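Local structure of oligopeptide ABC transporter OppAIV (Borrelia burgdorferi B31, 4GL8) at residues A386-I389 with Q390-K394; V305-A308 with L309-I313; V185-H188 with V189-K192; P40-D44 with A45-N49. The protein probably binds oligopeptides for uptake by an ABC transporter, and carries a bound peptide in this crystal. One frame throughout, in Å; residues are numbered along the deposited sequence.

Interaction 1. Residues A386-I389 with Q390-K394; sequences AEFI and QNQWK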
loop_
_atom_site.group_PDB
_atom_site.type_symbol
_atom_site.label_atom_id
_atom_site.label_comp_id
_atom_site.label_asym_id
_atom_site.label_seq_id
_atom_site.Cartn_x
_atom_site.Cartn_y
_atom_site.Cartn_z
ATOM N N ALA A 386 -4.036 -19.077 3.908
ATOM C CA ALA A 386 -2.842 -19.823 4.380
ATOM C C ALA A 386 -3.090 -21.319 4.554
ATOM O O ALA A 386 -2.224 -22.138 4.254
ATOM C CB ALA A 386 -2.327 -19.227 5.681
ATOM N N GLU A 387 -4.283 -21.674 5.029
ATOM C CA GLU A 387 -4.681 -23.069 5.176
ATOM C C GLU A 387 -4.823 -23.767 3.825
ATOM O O GLU A 387 -4.448 -24.941 3.695
ATOM C CB GLU A 387 -5.967 -23.192 6.028
ATOM C CG GLU A 387 -5.652 -23.135 7.533
ATOM C CD GLU A 387 -6.867 -22.984 8.450
ATOM O OE1 GLU A 387 -8.004 -22.983 7.966
ATOM O OE2 GLU A 387 -6.690 -22.820 9.678
ATOM N N PHE A 388 -5.367 -23.061 2.827
ATOM C CA PHE A 388 -5.417 -23.600 1.454
ATOM C C PHE A 388 -4.005 -23.824 0.907
ATOM O O PHE A 388 -3.727 -24.859 0.331
ATOM C CB PHE A 388 -6.148 -22.638 0.533
ATOM C CG PHE A 388 -6.209 -23.075 -0.907
ATOM C CD1 PHE A 388 -7.182 -23.964 -1.338
ATOM C CD2 PHE A 388 -5.339 -22.533 -1.857
ATOM C CE1 PHE A 388 -7.270 -24.335 -2.673
ATOM C CE2 PHE A 388 -5.419 -22.903 -3.190
ATOM C CZ PHE A 388 -6.386 -23.810 -3.600
ATOM N N ILE A 389 -3.121 -22.847 1.096
ATOM C CA ILE A 389 -1.748 -22.958 0.607
ATOM C C ILE A 389 -1.064 -24.141 1.297
ATOM O O ILE A 389 -0.399 -24.936 0.657
ATOM C CB ILE A 389 -0.910 -21.687 0.889
ATOM C CG1 ILE A 389 -1.577 -20.415 0.356
ATOM C CG2 ILE A 389 0.514 -21.843 0.343
ATOM C CD1 ILE A 389 -1.338 -20.135 -1.084
ATOM N N GLN A 390 -1.250 -24.257 2.610
ATOM C CA GLN A 390 -0.641 -25.339 3.374
ATOM C C GLN A 390 -1.024 -26.692 2.795
ATOM O O GLN A 390 -0.163 -27.555 2.593
ATOM C CB GLN A 390 -1.093 -25.272 4.833
ATOM C CG GLN A 390 -0.635 -26.446 5.675
ATOM C CD GLN A 390 -1.055 -26.320 7.128
ATOM O OE1 GLN A 390 -2.229 -26.161 7.432
ATOM N NE2 GLN A 390 -0.088 -26.425 8.033
ATOM N N ASN A 391 -2.333 -26.838 2.545
ATOM C CA ASN A 391 -2.920 -28.021 1.952
ATOM C C ASN A 391 -2.478 -28.298 0.517
ATOM O O ASN A 391 -2.368 -29.455 0.130
ATOM C CB ASN A 391 -4.461 -27.918 1.992
ATOM C CG ASN A 391 -5.145 -29.127 1.388
ATOM O OD1 ASN A 391 -5.339 -29.237 0.167
ATOM N ND2 ASN A 391 -5.516 -30.040 2.237
ATOM N N GLN A 392 -2.271 -27.258 -0.278
ATOM C CA GLN A 392 -1.739 -27.446 -1.625
ATOM C C GLN A 392 -0.324 -28.032 -1.568
ATOM O O GLN A 392 -0.033 -29.013 -2.235
ATOM C CB GLN A 392 -1.734 -26.132 -2.421
ATOM C CG GLN A 392 -3.121 -25.606 -2.769
ATOM C CD GLN A 392 -3.815 -26.449 -3.817
ATOM O OE1 GLN A 392 -3.387 -26.499 -4.960
ATOM N NE2 GLN A 392 -4.862 -27.154 -3.415
ATOM N N TRP A 393 0.558 -27.427 -0.777
ATOM C CA TRP A 393 1.902 -27.986 -0.575
ATOM C C TRP A 393 1.932 -29.422 0.009
ATOM O O TRP A 393 2.730 -30.277 -0.425
ATOM C CB TRP A 393 2.739 -27.017 0.226
ATOM C CG TRP A 393 2.998 -25.755 -0.555
ATOM C CD1 TRP A 393 2.961 -25.608 -1.913
ATOM C CD2 TRP A 393 3.351 -24.486 -0.033
ATOM N NE1 TRP A 393 3.273 -24.333 -2.272
ATOM C CE2 TRP A 393 3.533 -23.615 -1.138
ATOM C CE3 TRP A 393 3.556 -23.990 1.263
ATOM C CZ2 TRP A 393 3.868 -22.296 -0.988
ATOM C CZ3 TRP A 393 3.906 -22.672 1.404
ATOM C CH2 TRP A 393 4.060 -21.844 0.283
ATOM N N LYS A 394 1.036 -29.715 0.939
ATOM C CA LYS A 394 0.978 -31.064 1.469
ATOM C C LYS A 394 0.512 -32.042 0.386
ATOM O O LYS A 394 1.216 -32.995 0.072
ATOM C CB LYS A 394 0.078 -31.141 2.702
ATOM C CG LYS A 394 -0.075 -32.547 3.276
ATOM C CD LYS A 394 1.283 -33.227 3.489
ATOM C CE LYS A 394 1.196 -34.459 4.391
ATOM N NZ LYS A 394 2.572 -34.923 4.735
HETATM O O HOH W 1 -4.203 -26.749 5.944
#

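Interaction 2. Residues V305-A308 with L309-I313; sequences VRKA and LSFAI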
loop_
_atom_site.group_PDB
_atom_site.type_symbol
_atom_site.label_atom_id
_atom_site.label_comp_id
_atom_site.label_asym_id
_atom_site.label_seq_id
_atom_site.Cartn_x
_atom_site.Cartn_y
_atom_site.Cartn_z
ATOM N N VAL A 305 13.267 -25.020 -5.733
ATOM C CA VAL A 305 12.321 -25.068 -4.613
ATOM C C VAL A 305 11.276 -23.945 -4.774
ATOM O O VAL A 305 10.074 -24.184 -4.719
ATOM C CB VAL A 305 13.041 -24.975 -3.262
ATOM C CG1 VAL A 305 12.067 -24.675 -2.133
ATOM C CG2 VAL A 305 13.766 -26.280 -2.962
ATOM N N ARG A 306 11.742 -22.732 -5.010
ATOM C CA ARG A 306 10.832 -21.593 -5.190
ATOM C C ARG A 306 9.831 -21.850 -6.325
ATOM O O ARG A 306 8.634 -21.581 -6.196
ATOM C CB ARG A 306 11.625 -20.292 -5.434
ATOM C CG ARG A 306 12.532 -19.927 -4.282
ATOM C CD ARG A 306 13.010 -18.495 -4.305
ATOM N NE ARG A 306 13.708 -18.174 -5.534
ATOM C CZ ARG A 306 15.027 -18.239 -5.713
ATOM N NH1 ARG A 306 15.536 -17.899 -6.882
ATOM N NH2 ARG A 306 15.834 -18.667 -4.760
ATOM N N LYS A 307 10.308 -22.425 -7.412
ATOM C CA LYS A 307 9.456 -22.722 -8.579
ATOM C C LYS A 307 8.396 -23.800 -8.255
ATOM O O LYS A 307 7.224 -23.654 -8.591
ATOM C CB LYS A 307 10.370 -23.204 -9.701
ATOM C CG LYS A 307 9.844 -23.053 -11.091
ATOM C CD LYS A 307 10.969 -23.110 -12.137
ATOM C CE LYS A 307 10.310 -23.410 -13.493
ATOM N NZ LYS A 307 11.196 -23.452 -14.699
ATOM N N ALA A 308 8.844 -24.874 -7.611
ATOM C CA ALA A 308 7.980 -25.946 -7.091
ATOM C C ALA A 308 6.861 -25.414 -6.221
ATOM O O ALA A 308 5.734 -25.780 -6.413
ATOM C CB ALA A 308 8.789 -26.968 -6.320
ATOM N N LEU A 309 7.181 -24.549 -5.273
ATOM C CA LEU A 309 6.153 -23.969 -4.418
ATOM C C LEU A 309 5.167 -23.177 -5.266
ATOM O O LEU A 309 3.962 -23.245 -5.058
ATOM C CB LEU A 309 6.770 -23.055 -3.350
ATOM C CG LEU A 309 7.796 -23.682 -2.390
ATOM C CD1 LEU A 309 8.454 -22.604 -1.543
ATOM C CD2 LEU A 309 7.201 -24.781 -1.516
ATOM N N SER A 310 5.662 -22.431 -6.239
ATOM C CA SER A 310 4.799 -21.580 -7.057
ATOM C C SER A 310 3.885 -22.401 -7.972
ATOM O O SER A 310 2.701 -22.161 -8.042
ATOM C CB SER A 310 5.628 -20.580 -7.872
ATOM O OG SER A 310 4.782 -19.773 -8.676
ATOM N N PHE A 311 4.448 -23.387 -8.639
ATOM C CA PHE A 311 3.685 -24.268 -9.532
ATOM C C PHE A 311 2.767 -25.263 -8.799
ATOM O O PHE A 311 1.825 -25.765 -9.399
ATOM C CB PHE A 311 4.621 -25.068 -10.434
ATOM C CG PHE A 311 5.042 -24.349 -11.661
ATOM C CD1 PHE A 311 6.261 -23.708 -11.727
ATOM C CD2 PHE A 311 4.245 -24.337 -12.772
ATOM C CE1 PHE A 311 6.661 -23.043 -12.869
ATOM C CE2 PHE A 311 4.643 -23.670 -13.923
ATOM C CZ PHE A 311 5.857 -23.031 -13.969
ATOM N N ALA A 312 3.046 -25.552 -7.528
ATOM C CA ALA A 312 2.220 -26.463 -6.740
ATOM C C ALA A 312 0.903 -25.855 -6.222
ATOM O O ALA A 312 0.096 -26.580 -5.620
ATOM C CB ALA A 312 3.022 -26.995 -5.573
ATOM N N ILE A 313 0.664 -24.555 -6.432
ATOM C CA ILE A 313 -0.598 -23.926 -5.987
ATOM C C ILE A 313 -1.645 -23.834 -7.100
ATOM O O ILE A 313 -1.403 -23.235 -8.138
ATOM C CB ILE A 313 -0.401 -22.475 -5.537
ATOM C CG1 ILE A 313 0.736 -22.313 -4.489
ATOM C CG2 ILE A 313 -1.721 -21.882 -5.067
ATOM C CD1 ILE A 313 0.483 -23.002 -3.188
#

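Interaction 3. Residues V185-H188 with V189-K192; sequences VPMH and VIEK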
loop_
_atom_site.group_PDB
_atom_site.type_symbol
_atom_site.label_atom_id
_atom_site.label_comp_id
_atom_site.label_asym_id
_atom_site.label_seq_id
_atom_site.Cartn_x
_atom_site.Cartn_y
_atom_site.Cartn_z
ATOM N N VAL A 185 3.864 17.311 6.713
ATOM C CA VAL A 185 3.520 17.187 8.130
ATOM C C VAL A 185 3.922 18.459 8.869
ATOM O O VAL A 185 4.780 19.184 8.391
ATOM C CB VAL A 185 4.192 15.958 8.775
ATOM C CG1 VAL A 185 3.592 14.686 8.219
ATOM C CG2 VAL A 185 5.693 15.976 8.551
ATOM N N PRO A 186 3.300 18.735 10.040
ATOM C CA PRO A 186 3.494 20.026 10.736
ATOM C C PRO A 186 4.778 20.115 11.562
ATOM O O PRO A 186 4.838 19.666 12.736
ATOM C CB PRO A 186 2.262 20.137 11.635
ATOM C CG PRO A 186 1.821 18.725 11.851
ATOM C CD PRO A 186 2.157 17.985 10.578
ATOM N N MET A 187 5.781 20.746 10.971
ATOM C CA MET A 187 7.100 20.731 11.558
ATOM C C MET A 187 7.203 21.492 12.865
ATOM O O MET A 187 7.965 21.090 13.712
ATOM C CB MET A 187 8.165 21.174 10.561
ATOM C CG MET A 187 8.475 20.066 9.540
ATOM S SD MET A 187 8.836 18.445 10.261
ATOM C CE MET A 187 10.429 18.755 10.993
ATOM N N HIS A 188 6.414 22.547 13.045
ATOM C CA HIS A 188 6.397 23.283 14.325
ATOM C C HIS A 188 5.985 22.379 15.506
ATOM O O HIS A 188 6.512 22.499 16.630
ATOM C CB HIS A 188 5.566 24.594 14.214
ATOM C CG HIS A 188 4.075 24.400 14.161
ATOM N ND1 HIS A 188 3.408 23.986 13.027
ATOM C CD2 HIS A 188 3.116 24.635 15.093
ATOM C CE1 HIS A 188 2.112 23.948 13.269
ATOM N NE2 HIS A 188 1.908 24.362 14.506
ATOM N N VAL A 189 5.106 21.424 15.217
ATOM C CA VAL A 189 4.555 20.526 16.235
ATOM C C VAL A 189 5.472 19.315 16.455
ATOM O O VAL A 189 5.679 18.884 17.577
ATOM C CB VAL A 189 3.122 20.117 15.849
ATOM C CG1 VAL A 189 2.675 18.858 16.562
ATOM C CG2 VAL A 189 2.150 21.266 16.089
ATOM N N ILE A 190 6.047 18.793 15.385
ATOM C CA ILE A 190 7.064 17.735 15.480
ATOM C C ILE A 190 8.301 18.226 16.229
ATOM O O ILE A 190 8.805 17.563 17.128
ATOM C CB ILE A 190 7.459 17.250 14.073
ATOM C CG1 ILE A 190 6.254 16.536 13.442
ATOM C CG2 ILE A 190 8.714 16.364 14.126
ATOM C CD1 ILE A 190 6.346 16.282 11.961
ATOM N N GLU A 191 8.781 19.401 15.861
ATOM C CA GLU A 191 9.908 20.026 16.563
ATOM C C GLU A 191 9.699 20.068 18.081
ATOM O O GLU A 191 10.603 19.831 18.843
ATOM C CB GLU A 191 10.050 21.460 16.112
ATOM C CG GLU A 191 11.409 21.769 15.598
ATOM C CD GLU A 191 11.478 21.552 14.112
ATOM O OE1 GLU A 191 10.964 22.432 13.368
ATOM O OE2 GLU A 191 12.059 20.516 13.710
ATOM N N LYS A 192 8.473 20.388 18.477
ATOM C CA LYS A 192 8.090 20.568 19.853
ATOM C C LYS A 192 7.902 19.240 20.591
ATOM O O LYS A 192 8.525 19.019 21.631
ATOM C CB LYS A 192 6.817 21.402 19.860
ATOM C CG LYS A 192 6.273 21.780 21.215
ATOM C CD LYS A 192 5.597 23.155 21.155
ATOM C CE LYS A 192 4.344 23.228 22.028
ATOM N NZ LYS A 192 4.380 24.410 22.948
#

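Interaction 4. Residues P40-D44 with A45-N49; sequences PATLD and AQLIN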
loop_
_atom_site.group_PDB
_atom_site.type_symbol
_atom_site.label_atom_id
_atom_site.label_comp_id
_atom_site.label_asym_id
_atom_site.label_seq_id
_atom_site.Cartn_x
_atom_site.Cartn_y
_atom_site.Cartn_z
ATOM N N PRO A 40 -3.796 0.437 13.428
ATOM C CA PRO A 40 -2.636 1.015 12.754
ATOM C C PRO A 40 -1.419 0.996 13.666
ATOM O O PRO A 40 -1.563 1.005 14.891
ATOM C CB PRO A 40 -3.062 2.458 12.479
ATOM C CG PRO A 40 -4.004 2.764 13.578
ATOM C CD PRO A 40 -4.786 1.473 13.771
ATOM N N ALA A 41 -0.245 0.969 13.043
ATOM C CA ALA A 41 1.054 0.901 13.734
ATOM C C ALA A 41 1.579 2.291 13.985
ATOM O O ALA A 41 2.367 2.482 14.873
ATOM C CB ALA A 41 2.071 0.129 12.888
ATOM N N THR A 42 1.157 3.258 13.189
ATOM C CA THR A 42 1.618 4.624 13.315
ATOM C C THR A 42 0.656 5.494 12.530
ATOM O O THR A 42 0.158 5.086 11.486
ATOM C CB THR A 42 3.085 4.810 12.780
ATOM O OG1 THR A 42 3.343 6.190 12.506
ATOM C CG2 THR A 42 3.318 4.065 11.469
ATOM N N LEU A 43 0.388 6.686 13.038
ATOM C CA LEU A 43 -0.371 7.681 12.310
ATOM C C LEU A 43 0.516 8.815 11.735
ATOM O O LEU A 43 0.006 9.862 11.318
ATOM C CB LEU A 43 -1.515 8.204 13.185
ATOM C CG LEU A 43 -2.494 7.037 13.482
ATOM C CD1 LEU A 43 -3.628 7.486 14.387
ATOM C CD2 LEU A 43 -3.052 6.398 12.216
ATOM N N ASP A 44 1.817 8.552 11.642
ATOM C CA ASP A 44 2.798 9.521 11.148
ATOM C C ASP A 44 3.001 9.218 9.662
ATOM O O ASP A 44 3.510 8.162 9.313
ATOM C CB ASP A 44 4.097 9.336 11.926
ATOM C CG ASP A 44 5.158 10.368 11.579
ATOM O OD1 ASP A 44 5.186 10.871 10.442
ATOM O OD2 ASP A 44 5.988 10.670 12.464
ATOM N N ALA A 45 2.591 10.137 8.803
ATOM C CA ALA A 45 2.547 9.891 7.361
ATOM C C ALA A 45 3.903 9.553 6.770
ATOM O O ALA A 45 3.975 8.902 5.707
ATOM C CB ALA A 45 1.936 11.098 6.615
ATOM N N GLN A 46 4.966 9.984 7.433
ATOM C CA GLN A 46 6.315 9.793 6.892
ATOM C C GLN A 46 6.884 8.461 7.347
ATOM O O GLN A 46 7.951 8.071 6.885
ATOM C CB GLN A 46 7.222 10.963 7.271
ATOM C CG GLN A 46 6.727 12.273 6.680
ATOM C CD GLN A 46 7.716 13.419 6.829
ATOM O OE1 GLN A 46 8.506 13.464 7.771
ATOM N NE2 GLN A 46 7.692 14.341 5.860
ATOM N N LEU A 47 6.168 7.771 8.243
ATOM C CA LEU A 47 6.582 6.450 8.714
ATOM C C LEU A 47 5.603 5.358 8.281
ATOM O O LEU A 47 5.928 4.205 8.361
ATOM C CB LEU A 47 6.705 6.426 10.244
ATOM C CG LEU A 47 7.608 7.469 10.909
ATOM C CD1 LEU A 47 7.555 7.365 12.430
ATOM C CD2 LEU A 47 9.062 7.351 10.458
ATOM N N ILE A 48 4.397 5.704 7.865
ATOM C CA ILE A 48 3.393 4.684 7.487
ATOM C C ILE A 48 3.814 3.972 6.224
ATOM O O ILE A 48 4.153 4.627 5.250
ATOM C CB ILE A 48 2.006 5.330 7.235
ATOM C CG1 ILE A 48 1.365 5.729 8.554
ATOM C CG2 ILE A 48 1.064 4.371 6.523
ATOM C CD1 ILE A 48 0.347 6.828 8.395
ATOM N N ASN A 49 3.752 2.646 6.219
ATOM C CA ASN A 49 4.034 1.885 5.007
ATOM C C ASN A 49 2.960 0.874 4.694
ATOM O O ASN A 49 3.199 -0.064 3.940
ATOM C CB ASN A 49 5.386 1.186 5.111
ATOM C CG ASN A 49 5.486 0.277 6.327
ATOM O OD1 ASN A 49 4.467 -0.157 6.901
ATOM N ND2 ASN A 49 6.733 0.004 6.751
HETATM O O HOH W 2 0.583 12.127 9.822
#

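Interaction 1. Residues A386-I389 with Q390-K394
Ala386 O accepts a hydrogen bond from Gln390 N at 2.9 Å, the first of four i to i+4 backbone bonds here. Glu387 O takes the next one, from Asn391 N. The same oxygen also receives a hydrogen from a water, which bridges it to Gln390 OE1. The other end of that amide, Gln390 NE2, is bonded to Val401 O. Phe388 O accepts from Gln392 N at 2.9 Å, and the two side chains stack. The Phe388 ring and the Gln392 amide lie almost parallel, with 5° between their planes. Gln392 CG sits over the same ring face, 3.9 Å from the centroid of the Phe388 ring, in a CH-pi contact. A bend at chi2 (-71°) folds the amide back over the ring, while Gln392 OE1 is held by Asp314 N. Both segments lie on helix 380-397, which connects the parallel strands 372-377 and 401-406. The Phe388 ring also touches helix 315-323. Ile389 O closes the series with a nearly straight bond to Trp393 N (3.0 Å, 174°). The Ile389 and Trp393 side chains run side by side in the same direction. Ile389 CG2 stands over the indole, 3.5 Å from the centroid of the six-membered ring of Trp393. Trp393 NE1 is bonded to Leu309 O, and Ile313 packs on both Ile389 and Trp393.

Interaction 2. Residues V305-A308 with L309-I313
Lys307 and Phe311 lie side by side, one helical turn apart, and point the same way. The aliphatic part of the lysine runs along the CD1 and CE1 side of the ring. Lys307 CG is 3.6 Å from Phe311 CE1, and Lys307 CE is 3.7 Å from that same ring carbon. The lysine reaches this far because its chain is extended throughout, with CG opposite the backbone N (chi1 -157°). Lys307 O lies at the ring edge, in the ring plane, 3.3 Å from Phe311 CD1. Lys307 O also accepts a straight bond from Phe311 N at 2.8 Å.

Val305 and Leu309 repeat the i to i+4 spacing more loosely, with Val305 CG1 4.2 Å from Leu309 CD1. Leu309 CG rests on the carbonyl oxygen of Val305, which accepts from Leu309 N. Ala312 N reaches Ala308 O through a more bent bond (2.9 Å, 136°).

Arg306 turns away from this pairing, and its guanidinium group bonds Asp489 O and Leu300 O. Helix 303-311 and the residues just after it touch two other helices. Helix 351-361 meets Val305, Lys307 and Phe311; Ala312 touches both helices, and Ile313 packs on helix 380-397.

Interaction 3. Residues V185-H188 with V189-K192
Helix 187-193 starts here, with Pro186 at the N-cap position and its carbonyl serving the first turn. Pro186 O accepts two backbone bonds. Ile190 N lies in the carbonyl plane, 3.0 Å from Pro186 O, whereas Val189 N sits above that plane, 3.1 Å from Pro186 O.

Ile190 CD1 is the meeting point of the apolar side chains. The Val185 and Ile190 side chains cross at about a right angle, with Val185 CG2 packed tightly at 3.5 Å from Ile190 CD1. Met187 SD reaches Ile190 CD1 at 3.7 Å. Bends at chi2 and chi3 bring the methionine toward Ile190 and Glu191, and Met187 CE comes 3.6 Å from Glu191 OE2. Glu191 N is bonded to Met187 O at 2.9 Å.

His188 and Val189 lie side by side. Val189 CG2 makes a CH-pi contact over one ring face, 3.7 Å from the centroid of the His188 imidazole. The ring is placed there by CG standing between the backbone N and carbonyl carbon (chi1 74°).

His188 NE2 is hydrogen-bonded to Asp103 OD2, and Trp101 also touches the ring. The nearby carboxylate would tend to favour a protonated imidazole, while the helix start may pull weakly the other way.

Interaction 4. Residues P40-D44 with A45-N49
An ST turn and an Asx turn follow one another in the loop between strand 31-35 and helix 51-57, which leads to the peptide site. In the ST turn, Thr42 OG1 accepts from Asp44 N at 2.9 Å. In the Asx turn, Asp44 OD1 accepts from Gln46 N at 3.1 Å, on the anti side of the carboxylate and 28° out of its plane. The carboxyl group can do this because Asp44 CG lies opposite the backbone N (chi1 -175°).

Asp44 O also takes two bonds. Ile48 N lies almost straight ahead of the carbonyl, 3.0 Å from Asp44 O, but its N-H is bent away from that oxygen (133°). Leu47 N comes from above the carbonyl plane, 2.9 Å from Asp44 O. Leu47 CD1 lies against the carboxylate, 3.7 Å from Asp44 OD2. That oxygen makes a salt bridge to Arg118 and accepts from Trp197 NE1, which probably compensates the buried charge. Ile48 packs back on the first segment: Ile48 CG1 is 3.9 Å from Thr42 CG2 and also rests on Thr42 O. A water joins Leu43 O to Ala45 N.

Beyond the turn, the backbone of Asn49 hydrogen-bonds the bound peptide. The arrangement is a type I beta turn over Asp44 to Leu47, with the first-position aspartate bonding the third-position N-H, as is common in such turns.

The contacts form two pairs; interaction 3 lies opposite interactions 1 and 2 across the chain's centre. Interactions 1 and 2 lie 12 Å apart between centres. They touch through Trp393 NE1 and Leu309 O (3.1 Å), and Gln392 OE1 packs 3.5 Å from Ala312 O. Interactions 3 and 4 are 15 Å apart between centres and touch through Val185 CG2 and Gln46 CD, 3.7 Å apart. Arg118 is common to them: it touches Met187 and Ile190 and bonds Asp44 and Gln46. Centres of interactions 1 and 3 are about 48 Å apart. Asn49 of interaction 4 hydrogen-bonds the bound peptide through its backbone; interactions 1 to 3 are described here as packing of the surrounding fold.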